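Local coordinates for putative 2,5-diketo-D-gluconic acid reductase B (Sinorhizobium meliloti, PDB 3UP8), which probably reduces carbonyl compounds such as methylglyoxal and 2,5-diketo-D-gluconate with NADPH, as a member of the aldo/keto reductase family, at residues I34-E48 and V240-A252. Residues are numbered along the deposited sequence; the frame is centred on the assembly and turned at random.
Sequences IPALGFGTFRMSGAE and VQQQDVIVLSKTA
L37, G38 and F39 pair in parallel with V247, L248 and S249, and this seam between the first and last strands closes the eight-stranded barrel. Four backbone hydrogen bonds hold it: V247 N to A36 O, G38 N to V247 O, S249 N to G38 O and G40 N to S249 O. The first is the straightest, 173° at the hydrogen, with 2.8 Å from V247 N to A36 O. On the outer face, L37 sends CD1 to V247 CG1 (3.9 Å) and to S249 OG. The S249 hydroxyl, lodged between its own backbone N and carbonyl carbon (chi1 49°), adds only a weak bond to G38 O. Farther along, F39 brings CE1 within 3.2 Å of T251 OG1, a buried hydroxyl with no hydrogen-bonding partner. L248 points into the barrel interior, where its CD2 packs against the G38 backbone, 3.9 Å from G38 CA. At the N-terminal end of the paired strands, the I34 and I246 side chains cross nearly at right angles, I246 CD1 resting on I34 CB, while A36 CB meets V240 CG2. Beyond the strands, K250 bends at chi2 (-100°) to lay CG against M44 CG and CD over one face of the R43 guanidinium. E48 OE2 approaches A252 CB; its OE1 accepts from S45 N, and S45 OG, at the N-cap, accepts from E48 N, a capping box that starts helix 46-59. Strands 63-65 and 202-206 flank the pair within this TIM barrel, H63 and T204 touching I246 and L248, while helix 254-261 packs against S249 and T251.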
ATOM      1  N   ILE A  34       6.649  -5.006   6.616  1.00 16.87           N
ATOM      2  CA  ILE A  34       6.413  -3.826   5.833  1.00 16.16           C
ATOM      3  C   ILE A  34       6.197  -2.681   6.818  1.00 15.90           C
ATOM      4  O   ILE A  34       5.368  -2.810   7.726  1.00 16.22           O
ATOM      5  CB  ILE A  34       5.179  -4.038   4.957  1.00 15.92           C
ATOM      6  CG1 ILE A  34       5.392  -5.254   4.037  1.00 16.74           C
ATOM      7  CG2 ILE A  34       4.843  -2.754   4.162  1.00 15.56           C
ATOM      8  CD1 ILE A  34       4.192  -5.602   3.173  1.00 16.75           C
ATOM      9  N   PRO A  35       6.952  -1.571   6.664  1.00 15.61           N
ATOM     10  CA  PRO A  35       6.717  -0.421   7.556  1.00 15.31           C
ATOM     11  C   PRO A  35       5.254   0.050   7.482  1.00 15.00           C
ATOM     12  O   PRO A  35       4.717   0.206   6.391  1.00 14.52           O
ATOM     13  CB  PRO A  35       7.682   0.653   7.021  1.00 14.96           C
ATOM     14  CG  PRO A  35       8.740  -0.104   6.290  1.00 15.23           C
ATOM     15  CD  PRO A  35       8.039  -1.310   5.700  1.00 15.30           C
ATOM     16  N   ALA A  36       4.622   0.253   8.639  1.00 15.02           N
ATOM     17  CA  ALA A  36       3.171   0.532   8.712  1.00 14.78           C
ATOM     18  C   ALA A  36       2.709   1.756   7.916  1.00 15.44           C
ATOM     19  O   ALA A  36       1.563   1.805   7.465  1.00 15.16           O
ATOM     20  CB  ALA A  36       2.708   0.635  10.167  1.00 14.82           C
ATOM     21  N   LEU A  37       3.592   2.739   7.745  1.00 15.26           N
ATOM     22  CA  LEU A  37       3.256   3.906   6.954  1.00 16.48           C
ATOM     23  C   LEU A  37       4.212   4.005   5.778  1.00 16.77           C
ATOM     24  O   LEU A  37       5.428   3.957   5.944  1.00 17.29           O
ATOM     25  CB  LEU A  37       3.301   5.190   7.798  1.00 16.74           C
ATOM     26  CG  LEU A  37       3.173   6.544   7.064  1.00 17.84           C
ATOM     27  CD1 LEU A  37       1.776   6.734   6.474  1.00 17.60           C
ATOM     28  CD2 LEU A  37       3.498   7.669   8.042  1.00 19.48           C
ATOM     29  N   GLY A  38       3.637   4.140   4.592  1.00 17.22           N
ATOM     30  CA  GLY A  38       4.397   4.220   3.371  1.00 17.15           C
ATOM     31  C   GLY A  38       4.062   5.476   2.607  1.00 17.39           C
ATOM     32  O   GLY A  38       2.984   6.051   2.770  1.00 17.15           O
ATOM     33  N   PHE A  39       5.030   5.903   1.797  1.00 17.26           N
ATOM     34  CA  PHE A  39       4.891   6.990   0.851  1.00 17.81           C
ATOM     35  C   PHE A  39       4.362   6.426  -0.465  1.00 17.83           C
ATOM     36  O   PHE A  39       5.098   5.762  -1.209  1.00 17.77           O
ATOM     37  CB  PHE A  39       6.273   7.627   0.620  1.00 17.66           C
ATOM     38  CG  PHE A  39       6.221   8.945  -0.109  1.00 19.89           C
ATOM     39  CD1 PHE A  39       6.101  10.134   0.595  1.00 20.75           C
ATOM     40  CD2 PHE A  39       6.313   8.993  -1.494  1.00 20.79           C
ATOM     41  CE1 PHE A  39       6.060  11.357  -0.070  1.00 23.81           C
ATOM     42  CE2 PHE A  39       6.276  10.206  -2.172  1.00 22.74           C
ATOM     43  CZ  PHE A  39       6.149  11.395  -1.457  1.00 24.41           C
ATOM     44  N   GLY A  40       3.093   6.694  -0.755  1.00 18.14           N
ATOM     45  CA  GLY A  40       2.466   6.203  -1.974  1.00 18.40           C
ATOM     46  C   GLY A  40       2.622   7.211  -3.093  1.00 19.15           C
ATOM     47  O   GLY A  40       2.353   8.402  -2.899  1.00 19.05           O
ATOM     48  N   THR A  41       3.070   6.751  -4.259  1.00 18.58           N
ATOM     49  CA  THR A  41       3.274   7.655  -5.412  1.00 18.86           C
ATOM     50  C   THR A  41       2.113   7.618  -6.412  1.00 19.48           C
ATOM     51  O   THR A  41       2.114   8.334  -7.416  1.00 20.02           O
ATOM     52  CB  THR A  41       4.636   7.439  -6.122  1.00 18.47           C
ATOM     53  OG1 THR A  41       4.690   6.125  -6.687  1.00 18.54           O
ATOM     54  CG2 THR A  41       5.801   7.615  -5.141  1.00 17.63           C
ATOM     55  N   PHE A  42       1.121   6.787  -6.126  1.00 20.34           N
ATOM     56  CA  PHE A  42      -0.154   6.797  -6.843  1.00 21.95           C
ATOM     57  C   PHE A  42      -0.719   8.232  -6.789  1.00 22.87           C
ATOM     58  O   PHE A  42      -0.723   8.864  -5.735  1.00 23.65           O
ATOM     59  CB  PHE A  42      -1.076   5.760  -6.185  1.00 21.74           C
ATOM     60  CG  PHE A  42      -2.522   5.855  -6.562  1.00 22.96           C
ATOM     61  CD1 PHE A  42      -2.929   5.847  -7.895  1.00 25.47           C
ATOM     62  CD2 PHE A  42      -3.491   5.883  -5.563  1.00 23.90           C
ATOM     63  CE1 PHE A  42      -4.285   5.912  -8.224  1.00 25.87           C
ATOM     64  CE2 PHE A  42      -4.844   5.960  -5.875  1.00 23.89           C
ATOM     65  CZ  PHE A  42      -5.244   5.972  -7.206  1.00 26.01           C
ATOM     66  N   ARG A  43      -1.120   8.754  -7.944  1.00 24.06           N
ATOM     67  CA  ARG A  43      -1.700  10.101  -8.066  1.00 25.65           C
ATOM     68  C   ARG A  43      -0.635  11.199  -8.032  1.00 26.24           C
ATOM     69  O   ARG A  43      -0.962  12.378  -8.037  1.00 26.48           O
ATOM     70  CB  ARG A  43      -2.767  10.369  -6.982  1.00 26.23           C
ATOM     71  CG  ARG A  43      -3.979   9.436  -6.991  1.00 27.52           C
ATOM     72  CD  ARG A  43      -4.678   9.410  -5.619  1.00 32.08           C
ATOM     73  NE  ARG A  43      -5.269  10.699  -5.290  1.00 34.02           N
ATOM     74  CZ  ARG A  43      -5.317  11.230  -4.070  1.00 36.26           C
ATOM     75  NH1 ARG A  43      -4.825  10.580  -3.017  1.00 35.95           N
ATOM     76  NH2 ARG A  43      -5.869  12.424  -3.904  1.00 37.28           N
HETATM   77  N   MSE A  44       0.637  10.824  -7.993  1.00 26.68           N
HETATM   78  CA  MSE A  44       1.695  11.826  -7.953  1.00 27.41           C
HETATM   79  C   MSE A  44       2.387  11.870  -9.289  1.00 27.46           C
HETATM   80  O   MSE A  44       2.696  10.823  -9.853  1.00 27.84           O
HETATM   81  CB  MSE A  44       2.717  11.506  -6.870  1.00 27.58           C
HETATM   82  CG  MSE A  44       2.189  11.667  -5.474  1.00 30.25           C
HETATM   83 SE   MSE A  44       3.614  11.475  -4.185  1.00 38.69          SE
HETATM   84  CE  MSE A  44       4.711  13.014  -4.648  1.00 33.01           C
ATOM     85  N   SER A  45       2.642  13.075  -9.791  1.00 27.33           N
ATOM     86  CA  SER A  45       3.413  13.237 -11.025  1.00 27.47           C
ATOM     87  C   SER A  45       4.883  12.936 -10.747  1.00 27.32           C
ATOM     88  O   SER A  45       5.290  12.827  -9.589  1.00 27.40           O
ATOM     89  CB  SER A  45       3.279  14.665 -11.560  1.00 27.58           C
ATOM     90  OG  SER A  45       4.057  15.542 -10.765  1.00 28.44           O
ATOM     91  N   GLY A  46       5.677  12.810 -11.805  1.00 27.43           N
ATOM     92  CA  GLY A  46       7.127  12.653 -11.673  1.00 27.38           C
ATOM     93  C   GLY A  46       7.783  13.821 -10.944  1.00 27.70           C
ATOM     94  O   GLY A  46       8.641  13.624 -10.079  1.00 26.72           O
ATOM     95  N   ALA A  47       7.370  15.040 -11.292  1.00 28.20           N
ATOM     96  CA  ALA A  47       7.939  16.246 -10.690  1.00 29.17           C
ATOM     97  C   ALA A  47       7.607  16.366  -9.206  1.00 29.38           C
ATOM     98  O   ALA A  47       8.468  16.746  -8.420  1.00 29.22           O
ATOM     99  CB  ALA A  47       7.492  17.505 -11.454  1.00 29.62           C
ATOM    100  N   GLU A  48       6.366  16.040  -8.831  1.00 30.08           N
ATOM    101  CA  GLU A  48       5.966  16.011  -7.418  1.00 30.86           C
ATOM    102  C   GLU A  48       6.815  15.025  -6.605  1.00 30.56           C
ATOM    103  O   GLU A  48       7.252  15.343  -5.494  1.00 30.73           O
ATOM    104  CB  GLU A  48       4.482  15.669  -7.268  1.00 31.42           C
ATOM    105  CG  GLU A  48       3.518  16.793  -7.623  1.00 34.43           C
ATOM    106  CD  GLU A  48       2.056  16.375  -7.499  1.00 38.15           C
ATOM    107  OE1 GLU A  48       1.661  15.341  -8.085  1.00 39.06           O
ATOM    108  OE2 GLU A  48       1.291  17.085  -6.811  1.00 40.45           O
ATOM    109  N   VAL A 240      -3.886   2.459  10.819  1.00 20.70           N
ATOM    110  CA  VAL A 240      -2.603   1.969  11.289  1.00 21.56           C
ATOM    111  C   VAL A 240      -2.736   1.291  12.658  1.00 21.66           C
ATOM    112  O   VAL A 240      -1.930   0.428  13.019  1.00 21.32           O
ATOM    113  CB  VAL A 240      -1.571   3.126  11.225  1.00 22.08           C
ATOM    114  CG1 VAL A 240      -1.259   3.726  12.605  1.00 20.73           C
ATOM    115  CG2 VAL A 240      -0.342   2.697  10.474  1.00 23.36           C
ATOM    116  N   GLN A 241      -3.789   1.656  13.393  1.00 21.44           N
ATOM    117  CA  GLN A 241      -4.102   1.038  14.685  1.00 21.54           C
ATOM    118  C   GLN A 241      -4.754  -0.340  14.535  1.00 21.47           C
ATOM    119  O   GLN A 241      -4.787  -1.121  15.483  1.00 21.83           O
ATOM    120  CB  GLN A 241      -5.009   1.971  15.514  1.00 21.89           C
ATOM    121  CG  GLN A 241      -5.194   1.560  16.980  1.00 20.59           C
ATOM    122  CD  GLN A 241      -5.732   2.703  17.834  1.00 20.98           C
ATOM    123  OE1 GLN A 241      -5.248   3.840  17.765  1.00 21.25           O
ATOM    124  NE2 GLN A 241      -6.727   2.404  18.646  1.00 21.69           N
ATOM    125  N   GLN A 242      -5.278  -0.650  13.353  1.00 21.20           N
ATOM    126  CA  GLN A 242      -5.836  -1.983  13.115  1.00 20.74           C
ATOM    127  C   GLN A 242      -4.729  -3.009  12.902  1.00 21.31           C
ATOM    128  O   GLN A 242      -3.739  -2.728  12.194  1.00 20.62           O
ATOM    129  CB  GLN A 242      -6.726  -1.976  11.893  1.00 20.98           C
ATOM    130  CG  GLN A 242      -8.075  -1.368  12.112  1.00 20.45           C
ATOM    131  CD  GLN A 242      -8.854  -1.265  10.830  1.00 20.85           C
ATOM    132  OE1 GLN A 242      -9.249  -2.273  10.244  1.00 23.55           O
ATOM    133  NE2 GLN A 242      -9.111  -0.041  10.399  1.00 19.82           N
ATOM    134  N   GLN A 243      -4.903  -4.190  13.500  1.00 21.15           N
ATOM    135  CA  GLN A 243      -3.968  -5.301  13.316  1.00 21.80           C
ATOM    136  C   GLN A 243      -3.823  -5.610  11.833  1.00 20.70           C
ATOM    137  O   GLN A 243      -4.821  -5.706  11.118  1.00 20.36           O
ATOM    138  CB  GLN A 243      -4.436  -6.567  14.042  1.00 22.41           C
ATOM    139  CG  GLN A 243      -4.523  -6.452  15.572  1.00 26.58           C
ATOM    140  CD  GLN A 243      -3.241  -5.925  16.200  1.00 31.83           C
ATOM    141  OE1 GLN A 243      -2.174  -6.523  16.061  1.00 35.62           O
ATOM    142  NE2 GLN A 243      -3.345  -4.802  16.902  1.00 34.18           N
ATOM    143  N   ASP A 244      -2.577  -5.768  11.390  1.00 19.68           N
ATOM    144  CA  ASP A 244      -2.265  -6.245  10.032  1.00 19.26           C
ATOM    145  C   ASP A 244      -2.543  -5.246   8.916  1.00 18.02           C
ATOM    146  O   ASP A 244      -2.642  -5.647   7.752  1.00 16.45           O
ATOM    147  CB  ASP A 244      -3.000  -7.558   9.713  1.00 19.62           C
ATOM    148  CG  ASP A 244      -2.846  -8.599  10.815  1.00 23.52           C
ATOM    149  OD1 ASP A 244      -1.719  -9.079  11.042  1.00 25.57           O
ATOM    150  OD2 ASP A 244      -3.871  -8.923  11.457  1.00 27.61           O
ATOM    151  N   VAL A 245      -2.694  -3.964   9.260  1.00 16.72           N
ATOM    152  CA  VAL A 245      -3.007  -2.949   8.252  1.00 15.97           C
ATOM    153  C   VAL A 245      -1.846  -1.991   8.078  1.00 15.77           C
ATOM    154  O   VAL A 245      -1.265  -1.512   9.055  1.00 16.03           O
ATOM    155  CB  VAL A 245      -4.297  -2.161   8.577  1.00 16.09           C
ATOM    156  CG1 VAL A 245      -4.569  -1.085   7.513  1.00 16.99           C
ATOM    157  CG2 VAL A 245      -5.475  -3.100   8.706  1.00 15.66           C
ATOM    158  N   ILE A 246      -1.511  -1.743   6.817  1.00 15.24           N
ATOM    159  CA  ILE A 246      -0.477  -0.813   6.420  1.00 15.36           C
ATOM    160  C   ILE A 246      -1.215   0.293   5.682  1.00 15.61           C
ATOM    161  O   ILE A 246      -2.234   0.031   5.034  1.00 15.77           O
ATOM    162  CB  ILE A 246       0.520  -1.517   5.472  1.00 15.07           C
ATOM    163  CG1 ILE A 246       1.186  -2.686   6.204  1.00 14.95           C
ATOM    164  CG2 ILE A 246       1.546  -0.544   4.897  1.00 15.12           C
ATOM    165  CD1 ILE A 246       1.350  -3.945   5.350  1.00 16.42           C
ATOM    166  N   VAL A 247      -0.713   1.525   5.778  1.00 15.53           N
ATOM    167  CA  VAL A 247      -1.348   2.641   5.090  1.00 15.97           C
ATOM    168  C   VAL A 247      -0.346   3.400   4.197  1.00 16.80           C
ATOM    169  O   VAL A 247       0.786   3.652   4.591  1.00 16.36           O
ATOM    170  CB  VAL A 247      -2.105   3.579   6.109  1.00 16.38           C
ATOM    171  CG1 VAL A 247      -1.137   4.184   7.130  1.00 17.04           C
ATOM    172  CG2 VAL A 247      -2.880   4.663   5.383  1.00 16.91           C
ATOM    173  N   LEU A 248      -0.776   3.725   2.983  1.00 18.04           N
ATOM    174  CA  LEU A 248      -0.019   4.570   2.056  1.00 20.05           C
ATOM    175  C   LEU A 248      -0.586   5.986   2.079  1.00 22.23           C
ATOM    176  O   LEU A 248      -1.795   6.169   2.037  1.00 22.86           O
ATOM    177  CB  LEU A 248      -0.104   4.009   0.630  1.00 18.85           C
ATOM    178  CG  LEU A 248       0.502   2.609   0.435  1.00 17.95           C
ATOM    179  CD1 LEU A 248       0.319   2.154  -1.008  1.00 16.11           C
ATOM    180  CD2 LEU A 248       1.972   2.590   0.833  1.00 14.24           C
ATOM    181  N   SER A 249       0.274   6.985   2.166  1.00 24.58           N
ATOM    182  CA  SER A 249      -0.215   8.353   2.107  1.00 28.19           C
ATOM    183  C   SER A 249       0.306   9.056   0.869  1.00 29.72           C
ATOM    184  O   SER A 249       1.407   8.765   0.393  1.00 30.14           O
ATOM    185  CB  SER A 249       0.139   9.136   3.367  1.00 27.79           C
ATOM    186  OG  SER A 249       1.512   8.994   3.688  1.00 31.09           O
ATOM    187  N   LYS A 250      -0.521   9.949   0.341  1.00 32.10           N
ATOM    188  CA  LYS A 250      -0.127  10.837  -0.732  1.00 34.61           C
ATOM    189  C   LYS A 250       0.034  12.237  -0.137  1.00 36.43           C
ATOM    190  O   LYS A 250      -0.923  12.858   0.345  1.00 36.73           O
ATOM    191  CB  LYS A 250      -1.152  10.798  -1.870  1.00 34.78           C
ATOM    192  CG  LYS A 250      -0.767  11.621  -3.105  1.00 36.08           C
ATOM    193  CD  LYS A 250      -1.496  12.952  -3.109  1.00 37.86           C
ATOM    194  CE  LYS A 250      -1.281  13.703  -4.402  1.00 39.84           C
ATOM    195  NZ  LYS A 250      -2.150  14.906  -4.444  1.00 40.29           N
ATOM    196  N   THR A 251       1.274  12.700  -0.139  1.00 38.26           N
ATOM    197  CA  THR A 251       1.623  13.993   0.413  1.00 40.06           C
ATOM    198  C   THR A 251       2.296  14.789  -0.699  1.00 40.83           C
ATOM    199  O   THR A 251       3.473  14.582  -0.989  1.00 40.75           O
ATOM    200  CB  THR A 251       2.585  13.833   1.610  1.00 40.24           C
ATOM    201  OG1 THR A 251       3.754  13.130   1.178  1.00 41.72           O
ATOM    202  CG2 THR A 251       1.932  13.027   2.742  1.00 40.37           C
ATOM    203  N   ALA A 252       1.532  15.670  -1.336  1.00 42.01           N
ATOM    204  CA  ALA A 252       2.036  16.494  -2.440  1.00 43.18           C
ATOM    205  C   ALA A 252       2.670  17.813  -1.980  1.00 43.85           C
ATOM    206  O   ALA A 252       3.140  18.592  -2.810  1.00 44.35           O
ATOM    207  CB  ALA A 252       0.922  16.759  -3.458  1.00 43.21           C
TER